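Local coordinates for hypothetical 40.4 kDa protein in PES4-HIS2 intergenic region (Saccharomyces cerevisiae, PDB 1OOT) that binds LAS17 and probably also actin filaments and phosphatidylinositol, and is represented here by its SH3 domain, at residues L9-G14 / P21-D26; S17-F22 / E49-A54; D26-L31 / G43-R48. All coordinates share one frame; numbering follows the deposited sequence.

Contact 1: residues L9-G14 / P21-D26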
loop_
_atom_site.group_PDB
_atom_site.type_symbol
_atom_site.label_atom_id
_atom_site.label_comp_id
_atom_site.label_asym_id
_atom_site.label_seq_id
_atom_site.Cartn_x
_atom_site.Cartn_y
_atom_site.Cartn_z
ATOM N N LEU A 9 -7.169 -0.558 5.018
ATOM C CA LEU A 9 -8.096 -0.173 6.041
ATOM C C LEU A 9 -8.791 1.127 5.701
ATOM O O LEU A 9 -9.905 1.383 6.134
ATOM C CB LEU A 9 -7.369 -0.026 7.368
ATOM C CG LEU A 9 -6.681 -1.251 7.925
ATOM C CD1 LEU A 9 -5.772 -0.896 9.130
ATOM C CD2 LEU A 9 -7.664 -2.335 8.239
ATOM N N TYR A 10 -8.079 1.996 5.003
ATOM C CA TYR A 10 -8.612 3.263 4.463
ATOM C C TYR A 10 -8.107 3.387 3.033
ATOM O O TYR A 10 -7.085 2.791 2.643
ATOM C CB TYR A 10 -8.099 4.458 5.318
ATOM C CG TYR A 10 -8.872 4.825 6.564
ATOM C CD1 TYR A 10 -10.233 4.691 6.658
ATOM C CD2 TYR A 10 -8.207 5.347 7.661
ATOM C CE1 TYR A 10 -10.914 5.107 7.750
ATOM C CE2 TYR A 10 -8.867 5.774 8.765
ATOM C CZ TYR A 10 -10.251 5.608 8.861
ATOM O OH TYR A 10 -10.978 6.076 9.946
ATOM N N SER A 11 -8.901 4.102 2.247
ATOM C CA SER A 11 -8.490 4.483 0.899
ATOM C C SER A 11 -7.332 5.457 0.882
ATOM O O SER A 11 -7.117 6.212 1.833
ATOM C CB SER A 11 -9.639 5.067 0.103
ATOM O OG SER A 11 -10.747 4.189 0.118
ATOM N N PHE A 12 -6.553 5.414 -0.183
ATOM C CA PHE A 12 -5.437 6.354 -0.345
ATOM C C PHE A 12 -5.531 6.866 -1.773
ATOM O O PHE A 12 -5.429 6.098 -2.729
ATOM C CB PHE A 12 -4.143 5.594 -0.106
ATOM C CG PHE A 12 -2.907 6.411 -0.368
ATOM C CD1 PHE A 12 -2.713 7.696 0.184
ATOM C CD2 PHE A 12 -1.932 5.928 -1.194
ATOM C CE1 PHE A 12 -1.539 8.434 -0.078
ATOM C CE2 PHE A 12 -0.779 6.647 -1.441
ATOM C CZ PHE A 12 -0.585 7.901 -0.921
ATOM N N ALA A 13 -5.670 8.185 -1.929
ATOM C CA ALA A 13 -5.851 8.753 -3.260
ATOM C C ALA A 13 -4.599 8.731 -4.059
ATOM O O ALA A 13 -4.656 8.724 -5.261
ATOM C CB ALA A 13 -6.381 10.188 -3.176
ATOM N N GLY A 14 -3.441 8.749 -3.410
ATOM C CA GLY A 14 -2.191 8.590 -4.117
ATOM C C GLY A 14 -2.050 9.640 -5.218
ATOM O O GLY A 14 -1.706 9.303 -6.360
ATOM N N PRO A 21 -2.235 4.501 -5.519
ATOM C CA PRO A 21 -3.597 4.681 -5.022
ATOM C C PRO A 21 -4.286 3.321 -4.780
ATOM O O PRO A 21 -3.924 2.316 -5.405
ATOM C CB PRO A 21 -4.320 5.407 -6.166
ATOM C CG PRO A 21 -3.517 5.163 -7.359
ATOM C CD PRO A 21 -2.149 4.723 -6.975
ATOM N N PHE A 22 -5.221 3.313 -3.836
ATOM C CA PHE A 22 -6.058 2.164 -3.617
ATOM C C PHE A 22 -7.303 2.564 -2.827
ATOM O O PHE A 22 -7.397 3.627 -2.231
ATOM C CB PHE A 22 -5.259 1.036 -2.905
ATOM C CG PHE A 22 -4.543 1.421 -1.673
ATOM C CD1 PHE A 22 -5.202 1.664 -0.515
ATOM C CD2 PHE A 22 -3.176 1.646 -1.720
ATOM C CE1 PHE A 22 -4.516 2.005 0.642
ATOM C CE2 PHE A 22 -2.482 1.923 -0.544
ATOM C CZ PHE A 22 -3.176 2.145 0.614
ATOM N N ARG A 23 -8.265 1.641 -2.794
ATOM C CA ARG A 23 -9.481 1.856 -2.061
ATOM C C ARG A 23 -9.516 0.944 -0.875
ATOM O O ARG A 23 -8.955 -0.158 -0.899
ATOM C CB ARG A 23 -10.695 1.577 -2.954
ATOM C CG ARG A 23 -10.830 2.580 -4.066
ATOM C CD ARG A 23 -11.120 4.064 -3.603
ATOM N NE ARG A 23 -12.380 4.114 -2.836
ATOM C CZ ARG A 23 -12.961 5.214 -2.380
ATOM N NH1 ARG A 23 -12.391 6.413 -2.561
ATOM N NH2 ARG A 23 -14.121 5.113 -1.719
ATOM N N LYS A 24 -10.219 1.386 0.148
ATOM C CA LYS A 24 -10.473 0.585 1.311
ATOM C C LYS A 24 -10.964 -0.776 0.866
ATOM O O LYS A 24 -11.859 -0.893 0.060
ATOM C CB LYS A 24 -11.524 1.261 2.201
ATOM C CG LYS A 24 -11.975 0.448 3.396
ATOM C CD LYS A 24 -12.926 1.255 4.306
ATOM C CE LYS A 24 -13.508 0.260 5.323
ATOM N NZ LYS A 24 -14.655 0.718 6.091
ATOM N N GLY A 25 -10.365 -1.795 1.457
ATOM C CA GLY A 25 -10.697 -3.180 1.155
ATOM C C GLY A 25 -9.825 -3.844 0.109
ATOM O O GLY A 25 -9.809 -5.090 -0.003
ATOM N N ASP A 26 -9.075 -3.056 -0.662
ATOM C CA ASP A 26 -8.189 -3.625 -1.647
ATOM C C ASP A 26 -7.090 -4.426 -0.970
ATOM O O ASP A 26 -6.516 -3.985 0.032
ATOM C CB ASP A 26 -7.521 -2.534 -2.503
ATOM C CG ASP A 26 -8.433 -1.915 -3.547
ATOM O OD1 ASP A 26 -9.565 -2.422 -3.818
ATOM O OD2 ASP A 26 -8.070 -0.874 -4.221
#
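Pro21 meets the opposing arm at two carbonyls: its CA-H contacts Phe12 O, with Pro21 CA 3.3 Å from that oxygen, and its CB rests against Ala13 O. Phe22 follows with the single antiparallel bridge, a hydrogen-bonded pair with Phe12. Phe12 N donates to Phe22 O at 2.8 Å and Phe22 N donates back to Phe12 O at 3.0 Å. A chi1 of 52° sets Phe22 CG between its own backbone N and carbonyl carbon, which turns the ring against the partner arm. There Phe12 CB lies over one face, 3.8 Å from the ring centroid as a CH-pi contact, while Tyr10 O sits in the ring plane at the edge, 3.3 Å from Phe22 CE1. The two phenyl rings are oblique to each other, their planes 51° apart. Arg23 bends at chi2 and chi3, and Ser11 OG comes over one face of the guanidinium, without a hydrogen bond to NE. Lys24 N donates to Ser11 OG at 2.9 Å with an N-H...O angle of 163°, and the extended lysine chain runs past Leu9 O. Gly25, at a positive phi, takes the third position of the type II turn from Arg23 to Asp26, where Arg23 N reaches Asp26 OD2 at 2.9 Å from above the carboxylate plane. These pairings are those of an SH3 domain's RT loop, whose two arms are joined here. All three donors across the join are backbone N-H groups, with Ser11 OG replacing a carbonyl as one acceptor; Asp26 OD2, bracing the turn, also receives Asn46 ND2, consistent with an ionised carboxylate.

Contact 2: residues S17-F22 / E49-A54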
loop_
_atom_site.group_PDB
_atom_site.type_symbol
_atom_site.label_atom_id
_atom_site.label_comp_id
_atom_site.label_asym_id
_atom_site.label_seq_id
_atom_site.Cartn_x
_atom_site.Cartn_y
_atom_site.Cartn_z
ATOM N N SER A 17 3.115 11.808 -7.846
ATOM C CA SER A 17 3.772 10.855 -8.735
ATOM C C SER A 17 4.655 9.909 -7.862
ATOM O O SER A 17 5.336 10.330 -6.930
ATOM C CB SER A 17 4.548 11.550 -9.875
ATOM O OG SER A 17 5.764 10.883 -10.206
ATOM N N GLY A 18 4.545 8.626 -8.162
ATOM C CA GLY A 18 5.141 7.535 -7.430
ATOM C C GLY A 18 4.237 6.865 -6.401
ATOM O O GLY A 18 4.556 5.773 -5.955
ATOM N N ASP A 19 3.142 7.492 -6.017
ATOM C CA ASP A 19 2.208 6.928 -5.073
ATOM C C ASP A 19 1.405 5.798 -5.716
ATOM O O ASP A 19 1.026 5.837 -6.899
ATOM C CB ASP A 19 1.155 7.898 -4.568
ATOM C CG ASP A 19 1.686 9.056 -3.723
ATOM O OD1 ASP A 19 2.841 9.061 -3.265
ATOM O OD2 ASP A 19 0.854 10.006 -3.459
ATOM N N LEU A 20 1.045 4.839 -4.891
ATOM C CA LEU A 20 0.136 3.767 -5.279
ATOM C C LEU A 20 -1.252 4.083 -4.701
ATOM O O LEU A 20 -1.442 3.955 -3.503
ATOM C CB LEU A 20 0.587 2.468 -4.663
ATOM C CG LEU A 20 -0.360 1.322 -4.940
ATOM C CD1 LEU A 20 -0.356 0.980 -6.405
ATOM C CD2 LEU A 20 -0.050 0.089 -4.053
ATOM N N PRO A 21 -2.235 4.501 -5.519
ATOM C CA PRO A 21 -3.597 4.681 -5.022
ATOM C C PRO A 21 -4.286 3.321 -4.780
ATOM O O PRO A 21 -3.924 2.316 -5.405
ATOM C CB PRO A 21 -4.320 5.407 -6.166
ATOM C CG PRO A 21 -3.517 5.163 -7.359
ATOM C CD PRO A 21 -2.149 4.723 -6.975
ATOM N N PHE A 22 -5.221 3.313 -3.836
ATOM C CA PHE A 22 -6.058 2.164 -3.617
ATOM C C PHE A 22 -7.303 2.564 -2.827
ATOM O O PHE A 22 -7.397 3.627 -2.231
ATOM C CB PHE A 22 -5.259 1.036 -2.905
ATOM C CG PHE A 22 -4.543 1.421 -1.673
ATOM C CD1 PHE A 22 -5.202 1.664 -0.515
ATOM C CD2 PHE A 22 -3.176 1.646 -1.720
ATOM C CE1 PHE A 22 -4.516 2.005 0.642
ATOM C CE2 PHE A 22 -2.482 1.923 -0.544
ATOM C CZ PHE A 22 -3.176 2.145 0.614
ATOM N N GLU A 49 1.761 0.425 -9.635
ATOM C CA GLU A 49 2.823 0.170 -8.712
ATOM C C GLU A 49 3.255 1.466 -8.080
ATOM O O GLU A 49 3.291 2.492 -8.729
ATOM C CB GLU A 49 4.069 -0.386 -9.458
ATOM C CG GLU A 49 3.812 -1.654 -10.124
ATOM C CD GLU A 49 5.025 -2.254 -10.817
ATOM O OE1 GLU A 49 5.988 -1.527 -11.238
ATOM O OE2 GLU A 49 4.980 -3.466 -10.879
ATOM N N GLY A 50 3.643 1.433 -6.813
ATOM C CA GLY A 50 4.079 2.653 -6.179
ATOM C C GLY A 50 4.199 2.505 -4.678
ATOM O O GLY A 50 4.148 1.398 -4.128
ATOM N N ILE A 51 4.361 3.642 -4.028
ATOM C CA ILE A 51 4.535 3.678 -2.589
ATOM C C ILE A 51 3.297 4.221 -1.896
ATOM O O ILE A 51 2.463 4.941 -2.482
ATOM C CB ILE A 51 5.778 4.460 -2.182
ATOM C CG1 ILE A 51 5.738 5.898 -2.680
ATOM C CG2 ILE A 51 7.008 3.739 -2.705
ATOM C CD1 ILE A 51 6.866 6.799 -2.061
ATOM N N PHE A 52 3.126 3.832 -0.666
ATOM C CA PHE A 52 1.940 4.207 0.097
ATOM C C PHE A 52 2.256 4.214 1.598
ATOM O O PHE A 52 3.163 3.491 2.038
ATOM C CB PHE A 52 0.803 3.259 -0.207
ATOM C CG PHE A 52 1.087 1.820 0.212
ATOM C CD1 PHE A 52 0.701 1.381 1.439
ATOM C CD2 PHE A 52 1.813 0.954 -0.599
ATOM C CE1 PHE A 52 1.005 0.100 1.862
ATOM C CE2 PHE A 52 2.145 -0.314 -0.210
ATOM C CZ PHE A 52 1.709 -0.751 1.030
ATOM N N PRO A 53 1.430 4.896 2.390
ATOM C CA PRO A 53 1.630 4.894 3.851
ATOM C C PRO A 53 1.220 3.542 4.447
ATOM O O PRO A 53 0.066 3.094 4.319
ATOM C CB PRO A 53 0.682 5.990 4.345
ATOM C CG PRO A 53 -0.325 6.175 3.266
ATOM C CD PRO A 53 0.296 5.742 1.988
ATOM N N ALA A 54 2.175 2.887 5.088
ATOM C CA ALA A 54 1.947 1.548 5.499
ATOM C C ALA A 54 0.912 1.455 6.585
ATOM O O ALA A 54 0.316 0.366 6.783
ATOM C CB ALA A 54 3.216 0.915 5.948
HETATM O O HOH W 1 0.814 4.144 -9.101
#
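Gly18 O accepts Ile51 N at 2.9 Å, and Ile51 CG1 packs against the same oxygen. A CB on Gly50 would collide with Gly18 O, so the close approach depends on a glycine there. Asp19 forms the single backbone bridge with Ile51, its CA-H contacting Ile51 O at 3.3 Å between Asp19 CA and that oxygen; its OD2 is taken by Glu16 N. One water donates to both Asp19 O and Glu49 O. Leu20 N then donates to Ile51 O at 2.8 Å. With CG anti to the amide nitrogen (chi1 176°), Leu20 lies alongside Phe52, CD2 to CD2 at 4.0 Å, and its CB touches Gly50 C. Phe22 adds its ring edge: CE2 comes 3.6 Å from Phe52 CB in an offset edge-to-face pair, the centroids 5.5 Å apart and the planes at 82°. Replacing Phe52 with an alanine would probably leave the Phe22 edge and Leu20 CD2 without the ring they pack on, opening a gap in the core. The contact thus ties the RT loop to strand 48-53, an outermost strand of the sheet, whose Phe52 also packs on Trp41 of strand 40-45, on Ile28 and Ile30 of strand 27-30, and on Phe12 of the opposite loop arm.

Contact 3: residues D26-L31 / G43-R48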
loop_
_atom_site.group_PDB
_atom_site.type_symbol
_atom_site.label_atom_id
_atom_site.label_comp_id
_atom_site.label_asym_id
_atom_site.label_seq_id
_atom_site.Cartn_x
_atom_site.Cartn_y
_atom_site.Cartn_z
ATOM N N ASP A 26 -9.075 -3.056 -0.662
ATOM C CA ASP A 26 -8.189 -3.625 -1.647
ATOM C C ASP A 26 -7.090 -4.426 -0.970
ATOM O O ASP A 26 -6.516 -3.985 0.032
ATOM C CB ASP A 26 -7.521 -2.534 -2.503
ATOM C CG ASP A 26 -8.433 -1.915 -3.547
ATOM O OD1 ASP A 26 -9.565 -2.422 -3.818
ATOM O OD2 ASP A 26 -8.070 -0.874 -4.221
ATOM N N VAL A 27 -6.670 -5.507 -1.612
ATOM C CA VAL A 27 -5.560 -6.295 -1.131
ATOM C C VAL A 27 -4.349 -5.934 -2.004
ATOM O O VAL A 27 -4.324 -6.081 -3.249
ATOM C CB VAL A 27 -5.847 -7.784 -1.195
ATOM C CG1 VAL A 27 -4.589 -8.556 -0.786
ATOM C CG2 VAL A 27 -7.018 -8.115 -0.289
ATOM N N ILE A 28 -3.361 -5.358 -1.345
ATOM C CA ILE A 28 -2.126 -4.898 -1.977
ATOM C C ILE A 28 -1.052 -5.955 -1.833
ATOM O O ILE A 28 -0.895 -6.548 -0.773
ATOM C CB ILE A 28 -1.620 -3.595 -1.321
ATOM C CG1 ILE A 28 -2.638 -2.485 -1.557
ATOM C CG2 ILE A 28 -0.224 -3.210 -1.872
ATOM C CD1 ILE A 28 -2.924 -1.635 -0.382
ATOM N N THR A 29 -0.325 -6.224 -2.913
ATOM C CA THR A 29 0.849 -7.090 -2.892
ATOM C C THR A 29 2.031 -6.204 -2.484
ATOM O O THR A 29 2.298 -5.180 -3.126
ATOM C CB THR A 29 1.097 -7.644 -4.292
ATOM O OG1 THR A 29 -0.039 -8.421 -4.676
ATOM C CG2 THR A 29 2.331 -8.520 -4.308
ATOM N N ILE A 30 2.715 -6.595 -1.414
ATOM C CA ILE A 30 3.834 -5.837 -0.859
ATOM C C ILE A 30 5.099 -6.260 -1.613
ATOM O O ILE A 30 5.429 -7.447 -1.748
ATOM C CB ILE A 30 3.984 -6.114 0.639
ATOM C CG1 ILE A 30 2.734 -5.737 1.422
ATOM C CG2 ILE A 30 5.224 -5.403 1.203
ATOM C CD1 ILE A 30 2.231 -4.307 1.307
ATOM N N LEU A 31 5.784 -5.272 -2.155
ATOM C CA LEU A 31 7.045 -5.483 -2.844
ATOM C C LEU A 31 8.258 -5.081 -2.014
ATOM O O LEU A 31 9.333 -5.638 -2.199
ATOM C CB LEU A 31 7.026 -4.688 -4.111
ATOM C CG LEU A 31 5.902 -4.987 -5.101
ATOM C CD1 LEU A 31 5.837 -4.014 -6.237
ATOM C CD2 LEU A 31 5.935 -6.461 -5.590
ATOM N N GLY A 43 4.270 -1.276 -3.124
ATOM C CA GLY A 43 3.316 -2.325 -3.463
ATOM C C GLY A 43 2.691 -2.176 -4.826
ATOM O O GLY A 43 3.070 -1.297 -5.582
ATOM N N ARG A 44 1.744 -3.076 -5.124
ATOM C CA ARG A 44 1.022 -2.979 -6.366
ATOM C C ARG A 44 -0.378 -3.499 -6.170
ATOM O O ARG A 44 -0.620 -4.404 -5.336
ATOM C CB ARG A 44 1.718 -3.783 -7.441
ATOM C CG ARG A 44 1.849 -5.257 -7.171
ATOM C CD ARG A 44 2.690 -5.968 -8.238
ATOM N NE ARG A 44 2.588 -7.414 -8.069
ATOM C CZ ARG A 44 3.532 -8.300 -8.320
ATOM N NH1 ARG A 44 4.699 -7.918 -8.760
ATOM N NH2 ARG A 44 3.268 -9.604 -8.121
ATOM N N VAL A 45 -1.291 -2.893 -6.938
ATOM C CA VAL A 45 -2.676 -3.348 -7.024
ATOM C C VAL A 45 -3.298 -2.605 -8.172
ATOM O O VAL A 45 -2.908 -1.509 -8.499
ATOM C CB VAL A 45 -3.434 -3.140 -5.683
ATOM C CG1 VAL A 45 -3.643 -1.651 -5.340
ATOM C CG2 VAL A 45 -4.797 -3.851 -5.692
ATOM N N ASN A 46 -4.272 -3.209 -8.798
ATOM C CA ASN A 46 -5.067 -2.628 -9.879
ATOM C C ASN A 46 -4.273 -2.279 -11.126
ATOM O O ASN A 46 -4.704 -1.421 -11.947
ATOM C CB ASN A 46 -5.808 -1.367 -9.394
ATOM C CG ASN A 46 -6.820 -1.646 -8.294
ATOM O OD1 ASN A 46 -7.603 -2.588 -8.388
ATOM N ND2 ASN A 46 -6.786 -0.821 -7.221
ATOM N N GLY A 47 -3.129 -2.944 -11.293
ATOM C CA GLY A 47 -2.240 -2.690 -12.402
ATOM C C GLY A 47 -1.302 -1.501 -12.216
ATOM O O GLY A 47 -0.616 -1.123 -13.172
ATOM N N ARG A 48 -1.265 -0.941 -11.027
ATOM C CA ARG A 48 -0.396 0.177 -10.699
ATOM C C ARG A 48 0.637 -0.297 -9.681
ATOM O O ARG A 48 0.380 -1.250 -8.914
ATOM C CB ARG A 48 -1.219 1.308 -10.087
ATOM C CG ARG A 48 -2.278 1.879 -10.972
ATOM C CD ARG A 48 -2.932 3.125 -10.409
ATOM N NE ARG A 48 -4.059 3.534 -11.264
ATOM C CZ ARG A 48 -5.321 3.133 -11.105
ATOM N NH1 ARG A 48 -5.691 2.290 -10.112
ATOM N NH2 ARG A 48 -6.231 3.565 -11.955
HETATM O O HOH W 2 -9.467 0.165 -6.193
HETATM O O HOH W 3 -9.905 -2.571 -6.814
HETATM O O HOH W 4 -0.047 -8.285 -7.432
#
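The Arg44 guanidinium has Leu31 CD2 over one face, 3.7 Å from NH1, with Thr29 CG2 oblique to it and a water in its plane at the edge. The other two flat groups, the Asp26 carboxylate and the Asn46 amide, have their planes 72° apart; Asn46 ND2 lends a hydrogen nearly in its amide plane to Asp26 OD2 at 3.3 Å, reaching that oxygen from above the carboxylate plane. These groups flank an antiparallel beta hairpin of the SH3 barrel, strands 27-30 and 40-45, whose short segments approach to 4.7 Å between axes at 143° and so are appreciably twisted. Its register is fixed by Thr29 with Arg44, the hydrogen-bonded pair: Thr29 N to Arg44 O and Arg44 N to Thr29 O are both 3.0 Å. Next comes Ile30 with Gly43, the non-hydrogen-bonded pair, their CA atoms 4.4 Å apart. A CB on Gly43 would run into Thr29 O and, in one of its two conformers, Ile28 CG2, so the close backbone approach depends on glycine. On the Thr29 and Arg44 face of the sheet, the arginine has CG between backbone N and carbonyl carbon (chi1 61°), so that CG packs on Thr29 CB before the extended chain carries the charged end out beside Leu31. Strand 40-45 then leaves the pairing through the type I' turn Val45 to Arg48, the distal loop, with Asn46 at a positive phi. Val45 still touches the partner strand, its CG2 against Val27 O at 3.3 Å. The Asp26 carboxylate has a further donor in Arg23 N, and one water donates to both Asp26 OD1 and Asn46 OD1. Finally, the water at the guanidinium edge accepts a hydrogen bond from Arg44 NE at 2.8 Å and is hydrogen-bonded to Thr29 OG1 at the same distance.

In the fold
The three contacts lie 9 to 10 Å apart, centre to centre, within one SH3 domain. Contact 1 closes the RT loop on itself; contact 2 lays that loop on strand 48-53, sharing Pro21 and Phe22 with contact 1; contact 3, which begins at the Asp26 shared with contact 1, pairs strands 27-30 and 40-45. Along the chain, contact 3 falls wholly between the two segments of contact 2. Strands 40-45 and 48-53 are sheet neighbours, and a probable hydrogen bond between Gly43 N and Gly50 O links contacts 2 and 3. Packing of Phe22 on Ile28 and of Phe52 on Ile30 joins loop and sheet in one small core.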